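Local coordinates for myosin-I heavy chain (Dictyostelium discoideum, PDB 5EJQ), which moves along actin as an ATP-driven motor in early phagocytosis and adhesion, represented here by the first MyTH4-FERM module of its tail, at residues A[3-8]-A[141-146]; A[181-186]-A[263-268]; A[327-332]-A[439-444]. The protein carries 3 engineered substitutions. All blocks are in the same frame, centred on the assembly; numbering follows the deposited sequence.

Contact 1 (A[3-8]-A[141-146]). With GLU (glutamic acid), chain D.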
loop_
_atom_site.group_PDB
_atom_site.type_symbol
_atom_site.label_atom_id
_atom_site.label_comp_id
_atom_site.label_asym_id
_atom_site.label_seq_id
_atom_site.Cartn_x
_atom_site.Cartn_y
_atom_site.Cartn_z
ATOM N N GLN A 3 21.238 12.488 5.153
ATOM C CA GLN A 3 22.428 12.054 4.427
ATOM C C GLN A 3 23.003 10.822 5.105
ATOM O O GLN A 3 23.072 10.751 6.344
ATOM C CB GLN A 3 23.486 13.169 4.348
ATOM C CG GLN A 3 23.071 14.389 3.516
ATOM C CD GLN A 3 23.149 14.191 2.016
ATOM O OE1 GLN A 3 24.098 13.610 1.477
ATOM N NE2 GLN A 3 22.175 14.731 1.297
ATOM N N ILE A 4 23.398 9.846 4.290
ATOM C CA ILE A 4 23.998 8.601 4.755
ATOM C C ILE A 4 25.458 8.974 5.066
ATOM O O ILE A 4 26.035 8.542 6.056
ATOM C CB ILE A 4 23.907 7.503 3.632
ATOM C CG1 ILE A 4 22.443 7.310 3.069
ATOM C CG2 ILE A 4 24.532 6.169 4.057
ATOM C CD1 ILE A 4 21.303 7.098 4.049
ATOM N N LEU A 5 26.017 9.800 4.206
ATOM C CA LEU A 5 27.395 10.239 4.253
ATOM C C LEU A 5 27.510 11.703 3.861
ATOM O O LEU A 5 26.959 12.123 2.840
ATOM C CB LEU A 5 28.193 9.363 3.269
ATOM C CG LEU A 5 29.667 9.649 3.152
ATOM C CD1 LEU A 5 30.447 8.740 4.032
ATOM C CD2 LEU A 5 30.106 9.484 1.753
ATOM N N ASN A 6 28.241 12.475 4.666
ATOM C CA ASN A 6 28.523 13.881 4.369
ATOM C C ASN A 6 29.653 13.953 3.344
ATOM O O ASN A 6 30.526 13.079 3.332
ATOM C CB ASN A 6 28.887 14.647 5.646
ATOM C CG ASN A 6 27.746 14.697 6.640
ATOM O OD1 ASN A 6 26.567 14.698 6.279
ATOM N ND2 ASN A 6 28.059 14.711 7.913
ATOM N N ASP A 7 29.623 14.985 2.466
ATOM C CA ASP A 7 30.630 15.207 1.419
ATOM C C ASP A 7 32.034 15.227 1.987
ATOM O O ASP A 7 32.950 14.752 1.337
ATOM C CB ASP A 7 30.362 16.534 0.662
ATOM C CG ASP A 7 29.191 16.530 -0.300
ATOM O OD1 ASP A 7 28.562 15.460 -0.475
ATOM O OD2 ASP A 7 28.913 17.591 -0.897
ATOM N N GLU A 8 32.192 15.781 3.211
ATOM C CA GLU A 8 33.459 15.893 3.966
ATOM C C GLU A 8 34.018 14.507 4.341
ATOM O O GLU A 8 35.214 14.384 4.594
ATOM C CB GLU A 8 33.238 16.726 5.258
ATOM C CG GLU A 8 32.739 18.149 5.034
ATOM C CD GLU A 8 31.274 18.349 4.674
ATOM O OE1 GLU A 8 30.400 17.730 5.321
ATOM O OE2 GLU A 8 30.999 19.156 3.756
ATOM N N LEU A 141 28.867 -1.803 5.589
ATOM C CA LEU A 141 29.278 -1.389 4.234
ATOM C C LEU A 141 28.606 -0.086 3.739
ATOM O O LEU A 141 29.192 0.607 2.916
ATOM C CB LEU A 141 29.042 -2.561 3.249
ATOM C CG LEU A 141 29.213 -2.317 1.729
ATOM C CD1 LEU A 141 30.655 -2.067 1.359
ATOM C CD2 LEU A 141 28.628 -3.480 0.924
ATOM N N ILE A 142 27.376 0.240 4.214
ATOM C CA ILE A 142 26.558 1.358 3.716
ATOM C C ILE A 142 27.341 2.698 3.512
ATOM O O ILE A 142 27.033 3.392 2.543
ATOM C CB ILE A 142 25.232 1.576 4.527
ATOM C CG1 ILE A 142 24.224 2.460 3.722
ATOM C CG2 ILE A 142 25.490 2.117 5.961
ATOM C CD1 ILE A 142 22.756 2.412 4.155
ATOM N N LYS A 143 28.312 3.065 4.386
ATOM C CA LYS A 143 29.034 4.342 4.195
ATOM C C LYS A 143 30.116 4.229 3.106
ATOM O O LYS A 143 30.383 5.210 2.415
ATOM C CB LYS A 143 29.580 4.935 5.511
ATOM C CG LYS A 143 28.444 5.398 6.450
ATOM C CD LYS A 143 28.933 6.066 7.740
ATOM C CE LYS A 143 29.133 7.554 7.577
ATOM N NZ LYS A 143 29.922 8.102 8.707
ATOM N N TYR A 144 30.711 3.034 2.936
ATOM C CA TYR A 144 31.676 2.820 1.848
ATOM C C TYR A 144 30.936 2.830 0.524
ATOM O O TYR A 144 31.443 3.397 -0.427
ATOM C CB TYR A 144 32.442 1.508 2.014
ATOM C CG TYR A 144 33.396 1.538 3.181
ATOM C CD1 TYR A 144 32.988 1.129 4.449
ATOM C CD2 TYR A 144 34.719 1.946 3.017
ATOM C CE1 TYR A 144 33.869 1.130 5.526
ATOM C CE2 TYR A 144 35.609 1.953 4.087
ATOM C CZ TYR A 144 35.179 1.533 5.338
ATOM O OH TYR A 144 36.019 1.542 6.418
ATOM N N PHE A 145 29.737 2.210 0.467
ATOM C CA PHE A 145 28.888 2.203 -0.726
ATOM C C PHE A 145 28.364 3.621 -1.026
ATOM O O PHE A 145 28.360 4.033 -2.184
ATOM C CB PHE A 145 27.733 1.191 -0.598
ATOM C CG PHE A 145 26.827 1.205 -1.807
ATOM C CD1 PHE A 145 27.271 0.726 -3.040
ATOM C CD2 PHE A 145 25.550 1.733 -1.728
ATOM C CE1 PHE A 145 26.454 0.789 -4.169
ATOM C CE2 PHE A 145 24.732 1.779 -2.855
ATOM C CZ PHE A 145 25.190 1.305 -4.065
ATOM N N ALA A 146 27.941 4.370 0.009
ATOM C CA ALA A 146 27.473 5.746 -0.183
ATOM C C ALA A 146 28.610 6.628 -0.730
ATOM O O ALA A 146 28.337 7.451 -1.602
ATOM C CB ALA A 146 26.910 6.325 1.104
HETATM N N GLU D . 33.187 -1.914 8.837
HETATM C CA GLU D . 33.570 -2.771 7.718
HETATM C C GLU D . 33.657 -4.260 8.111
HETATM O O GLU D . 34.489 -4.623 8.971
HETATM C CB GLU D . 34.856 -2.276 7.011
HETATM C CG GLU D . 36.020 -1.869 7.902
HETATM C CD GLU D . 37.240 -1.276 7.215
HETATM O OE1 GLU D . 38.271 -1.091 7.901
HETATM O OE2 GLU D . 37.163 -0.956 6.007
HETATM O OXT GLU D . 32.857 -5.058 7.575
#

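Contact 2 (A[181-186]-A[263-268]). With GLY (glycine), chain B.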
loop_
_atom_site.group_PDB
_atom_site.type_symbol
_atom_site.label_atom_id
_atom_site.label_comp_id
_atom_site.label_asym_id
_atom_site.label_seq_id
_atom_site.Cartn_x
_atom_site.Cartn_y
_atom_site.Cartn_z
ATOM N N ALA A 181 12.195 -0.906 5.877
ATOM C CA ALA A 181 12.312 -2.051 4.981
ATOM C C ALA A 181 11.054 -2.381 4.177
ATOM O O ALA A 181 9.927 -2.060 4.579
ATOM C CB ALA A 181 12.768 -3.279 5.760
ATOM N N ARG A 182 11.267 -3.041 3.035
ATOM C CA ARG A 182 10.204 -3.527 2.168
ATOM C C ARG A 182 10.147 -5.044 2.343
ATOM O O ARG A 182 11.074 -5.625 2.887
ATOM C CB ARG A 182 10.395 -3.064 0.713
ATOM C CG ARG A 182 11.528 -3.722 -0.055
ATOM C CD ARG A 182 11.583 -3.227 -1.492
ATOM N NE ARG A 182 10.344 -3.497 -2.223
ATOM C CZ ARG A 182 10.042 -2.991 -3.412
ATOM N NH1 ARG A 182 10.899 -2.194 -4.041
ATOM N NH2 ARG A 182 8.885 -3.288 -3.990
ATOM N N LYS A 183 9.064 -5.676 1.915
ATOM C CA LYS A 183 8.811 -7.092 2.131
ATOM C C LYS A 183 8.845 -7.915 0.871
ATOM O O LYS A 183 8.845 -9.143 0.952
ATOM C CB LYS A 183 7.404 -7.243 2.767
ATOM C CG LYS A 183 7.207 -6.519 4.102
ATOM C CD LYS A 183 5.808 -6.826 4.640
ATOM C CE LYS A 183 5.428 -6.035 5.863
ATOM N NZ LYS A 183 3.950 -6.011 6.047
ATOM N N GLN A 184 8.753 -7.262 -0.284
ATOM C CA GLN A 184 8.663 -7.951 -1.558
ATOM C C GLN A 184 9.739 -7.508 -2.529
ATOM O O GLN A 184 10.208 -6.372 -2.464
ATOM C CB GLN A 184 7.280 -7.710 -2.214
ATOM C CG GLN A 184 6.062 -8.045 -1.342
ATOM C CD GLN A 184 5.841 -9.526 -1.164
ATOM O OE1 GLN A 184 6.183 -10.340 -2.015
ATOM N NE2 GLN A 184 5.259 -9.905 -0.050
ATOM N N VAL A 185 10.089 -8.409 -3.462
ATOM C CA VAL A 185 11.014 -8.145 -4.552
ATOM C C VAL A 185 10.219 -7.302 -5.585
ATOM O O VAL A 185 9.075 -7.646 -5.893
ATOM C CB VAL A 185 11.553 -9.480 -5.151
ATOM C CG1 VAL A 185 12.186 -9.283 -6.536
ATOM C CG2 VAL A 185 12.545 -10.140 -4.193
ATOM N N PRO A 186 10.808 -6.224 -6.149
ATOM C CA PRO A 186 10.083 -5.428 -7.157
ATOM C C PRO A 186 9.469 -6.237 -8.300
ATOM O O PRO A 186 10.103 -7.186 -8.782
ATOM C CB PRO A 186 11.175 -4.520 -7.717
ATOM C CG PRO A 186 12.112 -4.334 -6.568
ATOM C CD PRO A 186 12.148 -5.663 -5.883
ATOM N N LEU A 263 3.470 0.698 -1.186
ATOM C CA LEU A 263 2.532 0.461 -2.276
ATOM C C LEU A 263 3.124 -0.422 -3.368
ATOM O O LEU A 263 2.385 -1.194 -3.978
ATOM C CB LEU A 263 2.037 1.783 -2.880
ATOM C CG LEU A 263 1.155 2.685 -2.015
ATOM C CD1 LEU A 263 0.505 3.751 -2.895
ATOM C CD2 LEU A 263 0.057 1.883 -1.264
ATOM N N CYS A 264 4.442 -0.329 -3.604
ATOM C CA CYS A 264 5.118 -1.199 -4.577
ATOM C C CYS A 264 5.147 -2.666 -4.140
ATOM O O CYS A 264 5.173 -3.533 -5.001
ATOM C CB CYS A 264 6.505 -0.680 -4.934
ATOM S SG CYS A 264 6.474 0.706 -6.095
ATOM N N ASP A 265 5.088 -2.937 -2.826
ATOM C CA ASP A 265 5.005 -4.298 -2.281
ATOM C C ASP A 265 3.645 -4.917 -2.622
ATOM O O ASP A 265 3.599 -6.091 -2.980
ATOM C CB ASP A 265 5.295 -4.333 -0.763
ATOM C CG ASP A 265 6.789 -4.308 -0.425
ATOM O OD1 ASP A 265 7.614 -4.574 -1.331
ATOM O OD2 ASP A 265 7.129 -4.059 0.754
ATOM N N VAL A 266 2.546 -4.110 -2.567
ATOM C CA VAL A 266 1.201 -4.545 -2.984
ATOM C C VAL A 266 1.278 -4.887 -4.505
ATOM O O VAL A 266 0.764 -5.921 -4.917
ATOM C CB VAL A 266 0.109 -3.472 -2.681
ATOM C CG1 VAL A 266 -1.247 -3.844 -3.300
ATOM C CG2 VAL A 266 -0.034 -3.227 -1.183
ATOM N N LEU A 267 1.976 -4.063 -5.315
ATOM C CA LEU A 267 2.113 -4.360 -6.756
ATOM C C LEU A 267 2.810 -5.705 -7.034
ATOM O O LEU A 267 2.392 -6.409 -7.955
ATOM C CB LEU A 267 2.807 -3.225 -7.537
ATOM C CG LEU A 267 2.129 -1.841 -7.562
ATOM C CD1 LEU A 267 2.942 -0.872 -8.422
ATOM C CD2 LEU A 267 0.709 -1.920 -8.097
ATOM N N SER A 268 3.876 -6.055 -6.273
ATOM C CA SER A 268 4.556 -7.348 -6.482
ATOM C C SER A 268 3.584 -8.498 -6.132
ATOM O O SER A 268 3.524 -9.479 -6.863
ATOM C CB SER A 268 5.808 -7.466 -5.619
ATOM O OG SER A 268 6.679 -6.365 -5.798
HETATM N N GLY B . 2.530 -3.154 -11.619
HETATM C CA GLY B . 2.938 -4.440 -11.064
HETATM C C GLY B . 1.830 -5.482 -11.154
HETATM O O GLY B . 1.897 -6.351 -12.051
HETATM O OXT GLY B . 0.900 -5.432 -10.324
#

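Contact 3 (A[327-332]-A[439-444])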
loop_
_atom_site.group_PDB
_atom_site.type_symbol
_atom_site.label_atom_id
_atom_site.label_comp_id
_atom_site.label_asym_id
_atom_site.label_seq_id
_atom_site.Cartn_x
_atom_site.Cartn_y
_atom_site.Cartn_z
ATOM N N TYR A 327 -23.568 -5.449 6.025
ATOM C CA TYR A 327 -23.782 -4.339 6.954
ATOM C C TYR A 327 -25.230 -3.975 7.165
ATOM O O TYR A 327 -25.577 -3.552 8.259
ATOM C CB TYR A 327 -23.021 -3.081 6.487
ATOM C CG TYR A 327 -21.525 -3.277 6.421
ATOM C CD1 TYR A 327 -20.805 -3.671 7.543
ATOM C CD2 TYR A 327 -20.816 -2.994 5.255
ATOM C CE1 TYR A 327 -19.429 -3.867 7.488
ATOM C CE2 TYR A 327 -19.430 -3.159 5.194
ATOM C CZ TYR A 327 -18.740 -3.587 6.318
ATOM O OH TYR A 327 -17.377 -3.724 6.287
ATOM N N CYS A 328 -26.041 -4.038 6.102
ATOM C CA CYS A 328 -27.430 -3.612 6.125
ATOM C C CYS A 328 -28.302 -4.507 5.263
ATOM O O CYS A 328 -27.982 -4.756 4.107
ATOM C CB CYS A 328 -27.536 -2.147 5.701
ATOM S SG CYS A 328 -29.172 -1.407 5.962
ATOM N N LYS A 329 -29.433 -4.950 5.827
ATOM C CA LYS A 329 -30.418 -5.821 5.169
ATOM C C LYS A 329 -31.794 -5.150 5.212
ATOM O O LYS A 329 -32.786 -5.759 4.815
ATOM C CB LYS A 329 -30.467 -7.193 5.883
ATOM C CG LYS A 329 -29.155 -7.956 5.808
ATOM C CD LYS A 329 -29.246 -9.307 6.500
ATOM C CE LYS A 329 -27.994 -10.123 6.309
ATOM N NZ LYS A 329 -26.849 -9.572 7.078
ATOM N N ASP A 330 -31.844 -3.892 5.710
ATOM C CA ASP A 330 -33.061 -3.107 5.878
ATOM C C ASP A 330 -33.501 -2.471 4.545
ATOM O O ASP A 330 -33.010 -1.406 4.152
ATOM C CB ASP A 330 -32.838 -2.078 6.996
ATOM C CG ASP A 330 -34.044 -1.259 7.407
ATOM O OD1 ASP A 330 -35.077 -1.329 6.707
ATOM O OD2 ASP A 330 -33.933 -0.499 8.400
ATOM N N GLN A 331 -34.432 -3.135 3.850
ATOM C CA GLN A 331 -34.904 -2.717 2.526
ATOM C C GLN A 331 -35.636 -1.394 2.493
ATOM O O GLN A 331 -35.483 -0.676 1.512
ATOM C CB GLN A 331 -35.769 -3.796 1.873
ATOM C CG GLN A 331 -35.114 -5.166 1.810
ATOM C CD GLN A 331 -36.022 -6.135 1.114
ATOM O OE1 GLN A 331 -35.661 -6.715 0.095
ATOM N NE2 GLN A 331 -37.239 -6.289 1.621
ATOM N N ASP A 332 -36.436 -1.071 3.532
ATOM C CA ASP A 332 -37.147 0.205 3.605
ATOM C C ASP A 332 -36.152 1.333 3.744
ATOM O O ASP A 332 -36.344 2.377 3.121
ATOM C CB ASP A 332 -38.122 0.251 4.791
ATOM C CG ASP A 332 -39.338 -0.632 4.641
ATOM O OD1 ASP A 332 -39.808 -0.798 3.507
ATOM O OD2 ASP A 332 -39.852 -1.111 5.677
ATOM N N TYR A 439 -22.548 -4.896 16.584
ATOM C CA TYR A 439 -23.712 -4.589 15.765
ATOM C C TYR A 439 -24.278 -5.810 15.071
ATOM O O TYR A 439 -23.514 -6.636 14.569
ATOM C CB TYR A 439 -23.324 -3.532 14.718
ATOM C CG TYR A 439 -24.482 -2.990 13.912
ATOM C CD1 TYR A 439 -25.317 -2.008 14.436
ATOM C CD2 TYR A 439 -24.688 -3.391 12.591
ATOM C CE1 TYR A 439 -26.337 -1.445 13.676
ATOM C CE2 TYR A 439 -25.714 -2.839 11.821
ATOM C CZ TYR A 439 -26.536 -1.868 12.372
ATOM O OH TYR A 439 -27.531 -1.278 11.644
ATOM N N ASP A 440 -25.629 -5.901 15.021
ATOM C CA ASP A 440 -26.330 -7.007 14.365
ATOM C C ASP A 440 -26.867 -6.529 13.015
ATOM O O ASP A 440 -27.898 -5.871 12.995
ATOM C CB ASP A 440 -27.476 -7.565 15.253
ATOM C CG ASP A 440 -28.111 -8.868 14.746
ATOM O OD1 ASP A 440 -27.847 -9.257 13.588
ATOM O OD2 ASP A 440 -28.851 -9.497 15.513
ATOM N N PRO A 441 -26.195 -6.840 11.876
ATOM C CA PRO A 441 -26.726 -6.397 10.570
ATOM C C PRO A 441 -28.046 -7.066 10.163
ATOM O O PRO A 441 -28.721 -6.542 9.286
ATOM C CB PRO A 441 -25.589 -6.704 9.593
ATOM C CG PRO A 441 -24.842 -7.814 10.238
ATOM C CD PRO A 441 -24.956 -7.631 11.721
ATOM N N ALA A 442 -28.437 -8.189 10.802
ATOM C CA ALA A 442 -29.712 -8.853 10.487
ATOM C C ALA A 442 -30.936 -8.094 11.018
ATOM O O ALA A 442 -32.020 -8.215 10.446
ATOM C CB ALA A 442 -29.714 -10.282 11.010
ATOM N N THR A 443 -30.763 -7.316 12.107
ATOM C CA THR A 443 -31.840 -6.562 12.778
ATOM C C THR A 443 -31.602 -5.054 12.778
ATOM O O THR A 443 -32.491 -4.296 13.197
ATOM C CB THR A 443 -32.035 -7.082 14.215
ATOM O OG1 THR A 443 -30.830 -6.875 14.966
ATOM C CG2 THR A 443 -32.440 -8.564 14.261
ATOM N N SER A 444 -30.403 -4.615 12.335
ATOM C CA SER A 444 -30.003 -3.203 12.315
ATOM C C SER A 444 -29.915 -2.616 13.731
ATOM O O SER A 444 -30.299 -1.473 13.957
ATOM C CB SER A 444 -30.937 -2.375 11.428
ATOM O OG SER A 444 -30.445 -2.332 10.103
HETATM O O HOH W 1 -27.703 -2.036 9.117
HETATM O O HOH W 2 -29.850 -4.325 8.593
HETATM O O HOH W 3 -30.842 -0.095 8.742
#

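Contact 1 (A[3-8]-A[141-146])
K143 lays its long aliphatic chain along the backbone of I4 and the side chain of L5. Its CB comes within 4.2 Å of L5 CD1, and CG, one step out, lies 4.0 Å from I4 O. CD stays beside the same carbonyl, which CE approaches most closely, I4 O to K143 CE measuring 3.6 Å while that methylene also touches L5 CD1. The chain bends at chi3 (88°), and NZ at the tip forms a salt bridge with E9 and a hydrogen bond with Y13 OH. Lysine suits the place because its methylenes pack on the loop while its ammonium reaches a charge beyond it. Residues 141-146 open helix 142-154 of the helical MyTH4 domain, and residues 3-8 pass over its first turns. There I4 sets CG2, held anti to the backbone N by chi1, against both I142 CG1 at 3.7 Å and A146 CB at 3.8 Å; the isoleucine side chains meet at about a right angle. The small methyl of A146 lets the loop come near, with L5 CB 3.9 Å from A146 CB. Y144, whose CB leaves the helix on the side away from the loop, belongs to the pocket of a bound glutamic acid and places its OH 2.8 Å from OE2 of that ligand. A phenylalanine here would lack that hydroxyl and would probably leave the ligand's side-chain carboxylate without this polar neighbour.

Contact 2 (A[181-186]-A[263-268])
D265 reaches from its helix into the bend made by R182, K183 and Q184, and its carboxylate is gripped from several directions. R182 comes side-on, giving NE and NH2 to a single oxygen: NE to D265 OD1 is 3.1 Å and NH2 to D265 OD1 is 3.2 Å. OD1 lies close to the guanidinium plane, yet the two flat groups are turned 49° apart, and both nitrogens arrive from the same face of the carboxylate. A bend at chi3 (-59°) brings the guanidinium round to this position, with P186 CD above one face, toward its rim; NH1 turns to E190 and the S133 carbonyl. The other oxygen takes a nearly straight bond from the backbone, K183 N to D265 OD2 at 2.8 Å, while Q184 N adds a weak one to OD1. Aspartate fits because its short arm holds both oxygens within reach of this bend, and the buried charge is matched by arginine. One turn on, S268 OG donates to V185 O at 2.7 Å, from above the carbonyl plane, and S268 CB packs on Q184 CB. L267 also lines the pocket of a bound glycine. At this seam between two domains, loop 181-186 follows helix 160-179 of MyTH4, with V185 against helix 80-96, whereas helix 263-277 of the ubiquitin-like first FERM lobe packs L263, V266 and L267 on strand 285-291 and C264 and L267 on strand 200-205.

Contact 3 (A[327-332]-A[439-444])
P441 and Y439 both come up against the backbone carbonyl of Y327. The proline ring sets its CB 3.4 Å from Y327 O, and the tyrosine brings a ring edge to the same oxygen, CE2 to Y327 O being 3.6 Å. On the other segment, K329 runs side by side with P441, pointing the same way. Its chain is extended as far as CE and then bends at chi4 (71°), which carries NZ back to the carbonyl of S325 while NZ remains 4.0 Å from P441 CB. A long, flexible lysine can thus line the proline and still find a polar partner for its end.

The polar link across the contact is made through water, centred on S444 OG. Water 1 donates to Y327 O at 2.7 Å and lies 2.6 Å from Y439 OH, in the plane of the tyrosine ring. Water 2 accepts from K329 N and donates to P441 O at 2.6 Å. Water 3 donates to D330 OD2 at 3.1 Å; all three also bond to S444 OG. A serine hydroxyl, small and able both to give and to accept, suits this position. D330 keeps CG anti to its own N (chi1 -174°) and divides its carboxylate: OD1 caps Y333 N as the N-cap of helix 331-346, leaving OD2 for the water.

D440 makes an Asx turn by accepting A442 N on OD1 at 3.0 Å, with P441 between them and S444 in a left-handed backbone conformation. Residues 441-444 make the connection of the antiparallel hairpin between strands 435-440 and 445-450. It meets the loop entering helix 331-346, with Y327 packing on V428, L411 and V413 of the same sheet, where the helical central FERM lobe joins what is probably the PH-like third lobe.

Overall arrangement
The three contacts follow one another along the chain, each closing before the next opens, tracing the module from its MyTH4 end to its far FERM end. Contact 1 packs the N-terminal loop on helix 142-154 of MyTH4, and contact 3 lies within the FERM domain on the opposite side of the chain's centre, their centres about 59 Å apart. Contact 2 joins the two domains, about 25 Å from contact 1 and 38 Å from contact 3, centre to centre. None touches another. Helix 160-179 links the first two, meeting residues 3-8 and leading into loop 181-186. Together they fit an elongated module, its MyTH4-FERM seam at contact 2 and probably an inter-lobe joint at contact 3.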